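Glutamate racemase (PDB 3OUT) belongs to the Asp/Glu/hydantoin racemase family of two-domain alpha/beta proteins and holds D-glutamic acid in a pocket between two parallel sheets. Local coordinates at residues V23-S28 with Q210-L215; L182-G185 with Y189-I192. One frame throughout, in Å; residues are numbered along the deposited sequence.

The two contacts illustrate how an alpha/beta racemase packs its layers. Interaction 1 joins helix 20-29 to helix 208-221 and lies against strand 10-14 of the six-stranded parallel sheet, whereas interaction 2 sits at the end of strand 181-184 in the four-stranded parallel sheet. Along the chain, residues 182-192 fall between the two helices of interaction 1, so the chain runs through the second sheet before helix 208-221 returns to the first. The centres lie about 17 Å apart and the nearest atoms about 8 Å, without touching. D-glutamic acid lies about 12 Å from the Asn25 side chain but about 6 Å from Gly185, which places interaction 2 much nearer the ligand.

Interaction 1: V23-S28 with Q210-L215; sequences VKNLMS and QASKML
Ser212 turns its side chain toward helix 23-28 and meets two consecutive residues there, Asn25 and Leu26, with different atoms. Its OG reaches the methylene of Asn25, 3.3 Å from CB, while its own CB lies 3.8 Å from Leu26 CD2. The amide of Asn25 stands farther back, with ND2 3.9 Å from Ser212 OG, so the serine oxygen packs against the root of the asparagine side chain and forms no hydrogen bond with its polar end. What holds that hydroxyl is a bond to the carbonyl oxygen of Ser208, one helical turn earlier; with OG beside its own backbone N (chi1 -56°), Ser212 can reach back to it.

The two segments cross at -48° with their axes 9.2 Å apart, and the closest pair of CA atoms, those of Leu26 and Ser212, is separated by 5.9 Å. This is helix-on-helix packing over one face of a parallel alpha/beta sheet: Leu26 also touches Ile10 and Val12 of strand 10-14, and Leu215 rests on Ile10, so both leucines bridge the helix pair and the sheet beneath.

Between those leucines the approach is methyl to methyl, CD2 of Leu26 standing 4.1 Å from CD2 of Leu215. Leu215 sends CG away from its backbone N (chi1 178°), whereas Leu26 keeps CG beside N. Leu26 CD2 thus touches both Ser212 and Leu215, which lie three residues apart on one face of helix 208-221. Within helix 20-29, the carbonyl oxygen of Asn25 takes two donors from Ser28: its backbone N and its OG, the latter at 2.8 Å. Asn25 itself extends past Ser212 to touch Ser208 and Leu209, near the start of helix 208-221.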
ATOM      1  N   VAL B  23     -14.344  20.815  -2.098  1.00 10.18           N
ATOM      2  CA  VAL B  23     -13.749  21.752  -1.161  1.00  9.69           C
ATOM      3  C   VAL B  23     -14.140  23.196  -1.531  1.00 10.06           C
ATOM      4  O   VAL B  23     -14.568  23.986  -0.682  1.00  9.46           O
ATOM      5  CB  VAL B  23     -12.208  21.565  -1.098  1.00  9.68           C
ATOM      6  CG1 VAL B  23     -11.597  22.585  -0.139  1.00  9.55           C
ATOM      7  CG2 VAL B  23     -11.905  20.149  -0.610  1.00 11.09           C
ATOM      8  N   LYS B  24     -14.009  23.515  -2.814  1.00  9.97           N
ATOM      9  CA  LYS B  24     -14.405  24.799  -3.367  1.00 10.53           C
ATOM     10  C   LYS B  24     -15.894  25.090  -3.016  1.00 10.62           C
ATOM     11  O   LYS B  24     -16.251  26.179  -2.523  1.00 10.11           O
ATOM     12  CB  LYS B  24     -14.142  24.816  -4.874  1.00 10.86           C
ATOM     13  CG  LYS B  24     -14.640  26.073  -5.618  1.00 14.03           C
ATOM     14  CD  LYS B  24     -14.719  25.842  -7.134  1.00 18.21           C
ATOM     15  CE  LYS B  24     -15.982  25.044  -7.555  1.00 22.48           C
ATOM     16  NZ  LYS B  24     -16.094  24.769  -9.043  1.00 24.65           N
ATOM     17  N   ASN B  25     -16.739  24.103  -3.251  1.00 10.40           N
ATOM     18  CA  ASN B  25     -18.160  24.280  -3.038  1.00  9.94           C
ATOM     19  C   ASN B  25     -18.433  24.548  -1.565  1.00  9.82           C
ATOM     20  O   ASN B  25     -19.163  25.367  -1.210  1.00  9.82           O
ATOM     21  CB  ASN B  25     -18.952  23.050  -3.496  1.00 10.22           C
ATOM     22  CG  ASN B  25     -18.977  22.869  -5.013  1.00 11.45           C
ATOM     23  OD1 ASN B  25     -18.944  23.793  -5.756  1.00 17.08           O
ATOM     24  ND2 ASN B  25     -19.102  21.679  -5.418  1.00 14.80           N
ATOM     25  N   LEU B  26     -17.794  23.765  -0.717  1.00 10.39           N
ATOM     26  CA  LEU B  26     -17.981  23.915   0.721  1.00 10.52           C
ATOM     27  C   LEU B  26     -17.539  25.276   1.200  1.00 11.50           C
ATOM     28  O   LEU B  26     -18.155  25.846   2.028  1.00 12.29           O
ATOM     29  CB  LEU B  26     -17.286  22.804   1.551  1.00 10.26           C
ATOM     30  CG  LEU B  26     -17.826  21.386   1.393  1.00 11.16           C
ATOM     31  CD1 LEU B  26     -16.923  20.392   2.105  1.00 12.29           C
ATOM     32  CD2 LEU B  26     -19.256  21.219   1.881  1.00 13.61           C
HETATM   33  N   MSE B  27     -16.435  25.763   0.645  1.00 11.77           N
HETATM   34  CA  MSE B  27     -15.888  27.057   1.027  1.00 11.29           C
HETATM   35  C   MSE B  27     -16.826  28.188   0.630  1.00 12.21           C
HETATM   36  O   MSE B  27     -16.720  29.302   1.142  1.00 12.48           O
HETATM   37  CB  MSE B  27     -14.512  27.267   0.391  1.00 13.71           C
HETATM   38  CG  MSE B  27     -13.392  26.493   1.066  1.00 14.91           C
HETATM   39 SE   MSE B  27     -11.687  26.675   0.137  1.00 34.15          SE
HETATM   40  CE  MSE B  27     -12.229  26.027  -1.620  1.00 16.56           C
ATOM     41  N   SER B  28     -17.747  27.898  -0.284  1.00 10.59           N
ATOM     42  CA  SER B  28     -18.697  28.907  -0.736  1.00 10.06           C
ATOM     43  C   SER B  28     -20.002  28.946   0.048  1.00 11.02           C
ATOM     44  O   SER B  28     -20.657  29.931  -0.002  1.00 10.98           O
ATOM     45  CB  SER B  28     -19.009  28.749  -2.229  1.00 10.79           C
ATOM     46  OG  SER B  28     -19.949  27.749  -2.451  1.00 12.31           O
ATOM     47  N   GLN B 210     -24.741  19.991  -5.191  1.00 12.03           N
ATOM     48  CA  GLN B 210     -25.875  19.335  -4.509  1.00 11.65           C
ATOM     49  C   GLN B 210     -25.374  18.509  -3.331  1.00 12.37           C
ATOM     50  O   GLN B 210     -25.951  18.584  -2.232  1.00 11.52           O
ATOM     51  CB  GLN B 210     -26.654  18.475  -5.477  1.00 11.73           C
ATOM     52  CG  GLN B 210     -27.840  17.685  -4.880  1.00 12.80           C
ATOM     53  CD  GLN B 210     -29.031  18.549  -4.416  1.00 18.02           C
ATOM     54  OE1 GLN B 210     -28.944  19.762  -4.294  1.00 15.49           O
ATOM     55  NE2 GLN B 210     -30.152  17.898  -4.167  1.00 20.21           N
ATOM     56  N   ALA B 211     -24.293  17.746  -3.536  1.00 11.22           N
ATOM     57  CA  ALA B 211     -23.710  16.982  -2.424  1.00 10.93           C
ATOM     58  C   ALA B 211     -23.275  17.893  -1.282  1.00 11.15           C
ATOM     59  O   ALA B 211     -23.531  17.632  -0.096  1.00 10.33           O
ATOM     60  CB  ALA B 211     -22.489  16.067  -2.940  1.00 10.17           C
ATOM     61  N   SER B 212     -22.619  18.999  -1.630  1.00 10.99           N
ATOM     62  CA  SER B 212     -22.228  19.973  -0.607  1.00 12.14           C
ATOM     63  C   SER B 212     -23.432  20.552   0.141  1.00 12.05           C
ATOM     64  O   SER B 212     -23.394  20.695   1.356  1.00 12.31           O
ATOM     65  CB  SER B 212     -21.381  21.067  -1.236  1.00 12.50           C
ATOM     66  OG  SER B 212     -20.258  20.496  -1.902  1.00 14.65           O
ATOM     67  N   LYS B 213     -24.492  20.880  -0.594  1.00 12.51           N
ATOM     68  CA  LYS B 213     -25.749  21.353   0.028  1.00 13.18           C
ATOM     69  C   LYS B 213     -26.392  20.344   0.954  1.00 12.42           C
ATOM     70  O   LYS B 213     -26.936  20.738   1.988  1.00 12.39           O
ATOM     71  CB  LYS B 213     -26.723  21.797  -1.042  1.00 14.60           C
ATOM     72  CG  LYS B 213     -26.200  23.014  -1.764  1.00 17.51           C
ATOM     73  CD  LYS B 213     -27.235  23.717  -2.566  1.00 24.35           C
ATOM     74  CE  LYS B 213     -27.866  22.899  -3.612  1.00 26.85           C
ATOM     75  NZ  LYS B 213     -28.893  23.727  -4.352  1.00 29.58           N
HETATM   76  N   MSE B 214     -26.317  19.059   0.594  1.00 12.46           N
HETATM   77  CA  MSE B 214     -26.813  17.995   1.461  1.00 13.15           C
HETATM   78  C   MSE B 214     -26.049  17.997   2.785  1.00 13.80           C
HETATM   79  O   MSE B 214     -26.636  17.809   3.846  1.00 14.33           O
HETATM   80  CB  MSE B 214     -26.777  16.618   0.760  1.00 13.16           C
HETATM   81  CG  MSE B 214     -27.806  16.504  -0.333  1.00 13.22           C
HETATM   82 SE   MSE B 214     -27.569  14.810  -1.242  1.00 20.75          SE
HETATM   83  CE  MSE B 214     -29.439  14.518  -1.765  1.00 20.30           C
ATOM     84  N   LEU B 215     -24.731  18.174   2.721  1.00 13.71           N
ATOM     85  CA  LEU B 215     -23.937  18.248   3.927  1.00 13.96           C
ATOM     86  C   LEU B 215     -24.306  19.508   4.739  1.00 14.17           C
ATOM     87  O   LEU B 215     -24.521  19.404   5.917  1.00 14.31           O
ATOM     88  CB  LEU B 215     -22.448  18.224   3.600  1.00 14.82           C
ATOM     89  CG  LEU B 215     -21.524  18.346   4.825  1.00 17.39           C
ATOM     90  CD1 LEU B 215     -21.890  17.340   5.906  1.00 17.27           C
ATOM     91  CD2 LEU B 215     -20.090  18.155   4.413  1.00 19.79           C
TER

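Interaction 2: L182-G185 with Y189-I192; sequences LILG and YPII
An inverse gamma turn centred on Leu184, with a weak bond from Gly185 N to Ile183 O, is followed by a 3-10 segment at 189-191, and the chain's return brings the CA atoms of Leu184 and Tyr189 to 5.9 Å. Leu184 carries most of the contact. Its CD1 lies 3.9 Å from CA of Pro190 and 4.0 Å from CG on the proline ring, and the two side chains run past each other in opposite directions. With CG beside the backbone N (chi1 -59°), the leucine brings CD1 to the proline; its side chain also touches Ile117 and Ile196.

Tyr189 meets the same leucine at the base of its side chain, the two CB atoms 4.3 Å apart. Farther out, its ring passes Gly185, whose N is 4.4 Å from CD2 in an oblique approach; the ring also makes an edge-to-face contact with Phe149. Ile192 N bonds to Tyr189 O, closing the 3-10 turn, and Ile192 occupies the N-cap of helix 193-199. The connection as a whole is a strand-loop-helix unit at the C-terminal ends of the strands of a parallel sheet, where alpha/beta proteins commonly place their ligand sites; here the intervening Cys186, Thr187 and His188 line the pocket of the bound D-glutamic acid.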
ATOM      1  N   LEU B 182     -28.124  14.277 -18.853  1.00 11.25           N
ATOM      2  CA  LEU B 182     -26.915  13.454 -18.809  1.00 10.18           C
ATOM      3  C   LEU B 182     -26.214  13.748 -17.482  1.00  9.43           C
ATOM      4  O   LEU B 182     -25.778  14.889 -17.233  1.00 10.64           O
ATOM      5  CB  LEU B 182     -25.968  13.803 -19.963  1.00 10.73           C
ATOM      6  CG  LEU B 182     -24.694  12.934 -20.006  1.00 12.23           C
ATOM      7  CD1 LEU B 182     -24.930  11.440 -20.332  1.00 12.43           C
ATOM      8  CD2 LEU B 182     -23.662  13.489 -20.988  1.00 12.91           C
ATOM      9  N   ILE B 183     -26.062  12.714 -16.651  1.00  9.59           N
ATOM     10  CA  ILE B 183     -25.307  12.841 -15.403  1.00  9.85           C
ATOM     11  C   ILE B 183     -23.822  12.789 -15.700  1.00  9.28           C
ATOM     12  O   ILE B 183     -23.301  11.802 -16.273  1.00  9.30           O
ATOM     13  CB  ILE B 183     -25.673  11.759 -14.368  1.00 10.44           C
ATOM     14  CG1 ILE B 183     -27.155  11.889 -13.980  1.00 13.07           C
ATOM     15  CG2 ILE B 183     -24.825  11.900 -13.083  1.00  9.57           C
ATOM     16  CD1 ILE B 183     -27.639  10.821 -13.039  1.00 14.30           C
ATOM     17  N   LEU B 184     -23.140  13.861 -15.291  1.00  9.25           N
ATOM     18  CA  LEU B 184     -21.676  13.918 -15.320  1.00  9.75           C
ATOM     19  C   LEU B 184     -21.147  13.179 -14.054  1.00  8.72           C
ATOM     20  O   LEU B 184     -20.796  13.800 -12.987  1.00  9.56           O
ATOM     21  CB  LEU B 184     -21.214  15.382 -15.353  1.00  9.46           C
ATOM     22  CG  LEU B 184     -21.727  16.196 -16.538  1.00  9.99           C
ATOM     23  CD1 LEU B 184     -21.084  17.604 -16.509  1.00 10.76           C
ATOM     24  CD2 LEU B 184     -21.472  15.448 -17.874  1.00 11.33           C
ATOM     25  N   GLY B 185     -21.157  11.850 -14.154  1.00  9.26           N
ATOM     26  CA  GLY B 185     -20.924  10.947 -13.022  1.00  8.88           C
ATOM     27  C   GLY B 185     -19.466  10.641 -12.710  1.00  8.53           C
ATOM     28  O   GLY B 185     -19.147   9.566 -12.225  1.00  7.38           O
ATOM     29  N   TYR B 189     -15.484  15.451 -15.148  1.00  9.19           N
ATOM     30  CA  TYR B 189     -16.180  15.713 -16.422  1.00  9.66           C
ATOM     31  C   TYR B 189     -16.742  17.134 -16.540  1.00 10.45           C
ATOM     32  O   TYR B 189     -16.810  17.632 -17.663  1.00 10.78           O
ATOM     33  CB  TYR B 189     -17.253  14.677 -16.723  1.00  9.47           C
ATOM     34  CG  TYR B 189     -16.771  13.233 -16.793  1.00  8.18           C
ATOM     35  CD1 TYR B 189     -15.399  12.880 -16.766  1.00  8.46           C
ATOM     36  CD2 TYR B 189     -17.697  12.198 -16.929  1.00  8.77           C
ATOM     37  CE1 TYR B 189     -15.018  11.538 -16.804  1.00  7.69           C
ATOM     38  CE2 TYR B 189     -17.317  10.904 -16.997  1.00  9.68           C
ATOM     39  CZ  TYR B 189     -15.976  10.572 -16.975  1.00  9.18           C
ATOM     40  OH  TYR B 189     -15.645   9.236 -17.005  1.00  8.74           O
ATOM     41  N   PRO B 190     -17.185  17.757 -15.431  1.00 10.32           N
ATOM     42  CA  PRO B 190     -17.659  19.161 -15.580  1.00 11.71           C
ATOM     43  C   PRO B 190     -16.620  20.135 -16.186  1.00 12.76           C
ATOM     44  O   PRO B 190     -17.022  21.122 -16.801  1.00 13.58           O
ATOM     45  CB  PRO B 190     -18.054  19.543 -14.153  1.00 12.21           C
ATOM     46  CG  PRO B 190     -18.462  18.224 -13.502  1.00 10.46           C
ATOM     47  CD  PRO B 190     -17.434  17.268 -14.061  1.00  9.78           C
ATOM     48  N   ILE B 191     -15.318  19.866 -16.058  1.00 12.73           N
ATOM     49  CA  ILE B 191     -14.265  20.671 -16.713  1.00 13.69           C
ATOM     50  C   ILE B 191     -14.454  20.802 -18.198  1.00 12.90           C
ATOM     51  O   ILE B 191     -14.135  21.862 -18.765  1.00 14.19           O
ATOM     52  CB  ILE B 191     -12.849  20.014 -16.478  1.00 13.04           C
ATOM     53  CG1 ILE B 191     -12.496  20.144 -14.994  1.00 17.29           C
ATOM     54  CG2 ILE B 191     -11.717  20.606 -17.400  1.00 16.94           C
ATOM     55  CD1 ILE B 191     -12.071  21.575 -14.564  1.00 22.61           C
ATOM     56  N   ILE B 192     -14.965  19.745 -18.828  1.00 12.29           N
ATOM     57  CA  ILE B 192     -15.158  19.691 -20.266  1.00 11.67           C
ATOM     58  C   ILE B 192     -16.639  19.830 -20.676  1.00 12.13           C
ATOM     59  O   ILE B 192     -17.014  19.435 -21.775  1.00 12.23           O
ATOM     60  CB  ILE B 192     -14.511  18.430 -20.932  1.00 11.82           C
ATOM     61  CG1 ILE B 192     -15.141  17.111 -20.446  1.00 11.76           C
ATOM     62  CG2 ILE B 192     -12.965  18.442 -20.728  1.00 11.83           C
ATOM     63  CD1 ILE B 192     -14.819  15.898 -21.321  1.00 11.54           C
TER